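Local coordinates for catabolite activation-like protein (Xanthomonas campestris pv. campestris, PDB 3IWZ) that acts as a global, homodimeric transcription factor of the virulence-linked diffusible signal factor pathway, binding DNA in an activity that cyclic di-GMP appears to switch off, at residues D[114-117]-D[118-122]. Numbering follows the deposited sequence.
Sequences SYER and LQQLF
The short helix 115-122, which follows strand 108-114 in the cyclic nucleotide-binding domain, is a worked example of an N-capped amphipathic helix: Arg-117 lies over Leu-121 one turn on, and Tyr-115, Leu-118, Leu-121 and Phe-122 are buried in the protein while Glu-116, Arg-117 and Gln-120 are exposed. Ser-114 is the N-cap. Ser-114 OG, set between the backbone N and the carbonyl carbon (chi1 67°), accepts from Arg-117 N at 3.2 Å, a capping bond that satisfies an N-H of the first turn. Tyr-115 O then takes two backbone donors, Gln-119 N at 3.1 Å in a nearly straight bond and Leu-118 N at 2.7 Å from above the carbonyl plane, so i to i+4 and i to i+3 bonding share one oxygen.

The Arg-117 chain bends at chi2 (-56°) and chi3 (-75°), which carries the guanidinium forward over the next turn, onto Leu-121. One of its faces is covered by Leu-121, whose CG sits 3.7 Å above the plane, offset toward the rim. The Gln-120 side chain crosses that of Arg-117 at about a right angle.

Inward, Leu-118 and Tyr-115 pack on Leu-55 and Leu-91, and Tyr-115 OH bonds to Gly-87 O. Phe-122 reaches Ile-133 and Leu-134 of helix 130-157, and Leu-118 CG lies 3.8 Å above one face of the Phe-122 ring, toward its rim.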
ATOM      1  N   SER D 114     -10.798   7.971 -19.586  1.00 47.53           N
ATOM      2  CA  SER D 114     -11.489   8.582 -18.456  1.00 47.52           C
ATOM      3  C   SER D 114     -12.237   7.528 -17.657  1.00 47.50           C
ATOM      4  O   SER D 114     -12.726   6.544 -18.216  1.00 47.20           O
ATOM      5  CB  SER D 114     -12.479   9.639 -18.948  1.00 49.11           C
ATOM      6  OG  SER D 114     -13.540   9.045 -19.676  1.00 50.81           O
ATOM      7  N   TYR D 115     -12.332   7.732 -16.347  1.00 46.80           N
ATOM      8  CA  TYR D 115     -13.045   6.777 -15.508  1.00 47.85           C
ATOM      9  C   TYR D 115     -14.500   6.663 -15.974  1.00 50.38           C
ATOM     10  O   TYR D 115     -15.010   5.567 -16.216  1.00 50.39           O
ATOM     11  CB  TYR D 115     -13.043   7.219 -14.036  1.00 43.99           C
ATOM     12  CG  TYR D 115     -11.680   7.415 -13.402  1.00 39.51           C
ATOM     13  CD1 TYR D 115     -10.632   6.524 -13.647  1.00 37.46           C
ATOM     14  CD2 TYR D 115     -11.463   8.458 -12.503  1.00 36.49           C
ATOM     15  CE1 TYR D 115      -9.406   6.666 -13.008  1.00 34.78           C
ATOM     16  CE2 TYR D 115     -10.248   8.608 -11.862  1.00 36.51           C
ATOM     17  CZ  TYR D 115      -9.225   7.709 -12.116  1.00 33.27           C
ATOM     18  OH  TYR D 115      -8.042   7.846 -11.456  1.00 32.95           O
ATOM     19  N   GLU D 116     -15.152   7.814 -16.101  1.00 52.53           N
ATOM     20  CA  GLU D 116     -16.547   7.879 -16.505  1.00 54.96           C
ATOM     21  C   GLU D 116     -16.844   7.052 -17.737  1.00 55.48           C
ATOM     22  O   GLU D 116     -17.833   6.327 -17.772  1.00 55.84           O
ATOM     23  CB  GLU D 116     -16.953   9.332 -16.743  1.00 55.19           C
ATOM     24  CG  GLU D 116     -18.283   9.694 -16.112  1.00 57.73           C
ATOM     25  CD  GLU D 116     -18.295  11.111 -15.573  1.00 59.78           C
ATOM     26  OE1 GLU D 116     -18.280  12.062 -16.385  1.00 59.86           O
ATOM     27  OE2 GLU D 116     -18.315  11.270 -14.330  1.00 59.75           O
ATOM     28  N   ARG D 117     -15.988   7.163 -18.747  1.00 56.51           N
ATOM     29  CA  ARG D 117     -16.177   6.415 -19.982  1.00 56.97           C
ATOM     30  C   ARG D 117     -15.773   4.964 -19.843  1.00 56.60           C
ATOM     31  O   ARG D 117     -16.073   4.155 -20.714  1.00 58.70           O
ATOM     32  CB  ARG D 117     -15.397   7.049 -21.142  1.00 57.75           C
ATOM     33  CG  ARG D 117     -16.249   7.959 -22.016  1.00 59.61           C
ATOM     34  CD  ARG D 117     -17.477   7.209 -22.555  1.00 60.22           C
ATOM     35  NE  ARG D 117     -17.159   6.274 -23.636  1.00 60.23           N
ATOM     36  CZ  ARG D 117     -17.993   5.339 -24.088  1.00 59.11           C
ATOM     37  NH1 ARG D 117     -19.200   5.199 -23.549  1.00 58.11           N
ATOM     38  NH2 ARG D 117     -17.630   4.552 -25.094  1.00 56.40           N
ATOM     39  N   LEU D 118     -15.090   4.627 -18.755  1.00 55.90           N
ATOM     40  CA  LEU D 118     -14.676   3.245 -18.553  1.00 55.17           C
ATOM     41  C   LEU D 118     -15.854   2.435 -18.031  1.00 56.75           C
ATOM     42  O   LEU D 118     -16.231   1.428 -18.631  1.00 56.74           O
ATOM     43  CB  LEU D 118     -13.508   3.159 -17.563  1.00 53.66           C
ATOM     44  CG  LEU D 118     -12.919   1.753 -17.382  1.00 50.67           C
ATOM     45  CD1 LEU D 118     -12.396   1.251 -18.709  1.00 49.33           C
ATOM     46  CD2 LEU D 118     -11.804   1.778 -16.361  1.00 50.10           C
ATOM     47  N   GLN D 119     -16.438   2.883 -16.922  1.00 57.97           N
ATOM     48  CA  GLN D 119     -17.573   2.189 -16.327  1.00 59.37           C
ATOM     49  C   GLN D 119     -18.784   2.228 -17.263  1.00 59.72           C
ATOM     50  O   GLN D 119     -19.637   1.344 -17.220  1.00 59.47           O
ATOM     51  CB  GLN D 119     -17.904   2.790 -14.953  1.00 60.13           C
ATOM     52  CG  GLN D 119     -16.721   2.710 -13.978  1.00 60.77           C
ATOM     53  CD  GLN D 119     -17.092   3.011 -12.537  1.00 61.90           C
ATOM     54  OE1 GLN D 119     -17.709   4.036 -12.235  1.00 62.75           O
ATOM     55  NE2 GLN D 119     -16.704   2.119 -11.633  1.00 61.30           N
ATOM     56  N   GLN D 120     -18.858   3.250 -18.109  1.00 60.24           N
ATOM     57  CA  GLN D 120     -19.952   3.324 -19.070  1.00 61.54           C
ATOM     58  C   GLN D 120     -19.692   2.190 -20.057  1.00 61.12           C
ATOM     59  O   GLN D 120     -20.621   1.559 -20.559  1.00 60.86           O
ATOM     60  CB  GLN D 120     -19.965   4.665 -19.808  1.00 62.06           C
ATOM     61  CG  GLN D 120     -20.368   5.857 -18.944  1.00 63.45           C
ATOM     62  CD  GLN D 120     -20.377   7.167 -19.723  1.00 64.75           C
ATOM     63  OE1 GLN D 120     -20.450   8.254 -19.139  1.00 65.45           O
ATOM     64  NE2 GLN D 120     -20.309   7.069 -21.047  1.00 64.31           N
ATOM     65  N   LEU D 121     -18.414   1.937 -20.327  1.00 60.88           N
ATOM     66  CA  LEU D 121     -18.028   0.857 -21.222  1.00 59.64           C
ATOM     67  C   LEU D 121     -18.176  -0.464 -20.473  1.00 59.60           C
ATOM     68  O   LEU D 121     -18.442  -1.501 -21.082  1.00 60.31           O
ATOM     69  CB  LEU D 121     -16.578   1.026 -21.687  1.00 59.51           C
ATOM     70  CG  LEU D 121     -16.273   2.058 -22.779  1.00 58.50           C
ATOM     71  CD1 LEU D 121     -14.779   2.061 -23.086  1.00 58.00           C
ATOM     72  CD2 LEU D 121     -17.068   1.720 -24.035  1.00 59.96           C
ATOM     73  N   PHE D 122     -17.996  -0.419 -19.153  1.00 59.76           N
ATOM     74  CA  PHE D 122     -18.121  -1.611 -18.313  1.00 59.10           C
ATOM     75  C   PHE D 122     -19.572  -2.071 -18.281  1.00 59.72           C
ATOM     76  O   PHE D 122     -19.864  -3.206 -17.896  1.00 60.27           O
ATOM     77  CB  PHE D 122     -17.656  -1.329 -16.878  1.00 58.87           C
ATOM     78  CG  PHE D 122     -16.177  -1.520 -16.657  1.00 58.93           C
ATOM     79  CD1 PHE D 122     -15.618  -1.268 -15.407  1.00 57.85           C
ATOM     80  CD2 PHE D 122     -15.342  -1.952 -17.687  1.00 57.93           C
ATOM     81  CE1 PHE D 122     -14.254  -1.443 -15.182  1.00 56.97           C
ATOM     82  CE2 PHE D 122     -13.974  -2.129 -17.471  1.00 57.10           C
ATOM     83  CZ  PHE D 122     -13.431  -1.871 -16.214  1.00 56.61           C
TER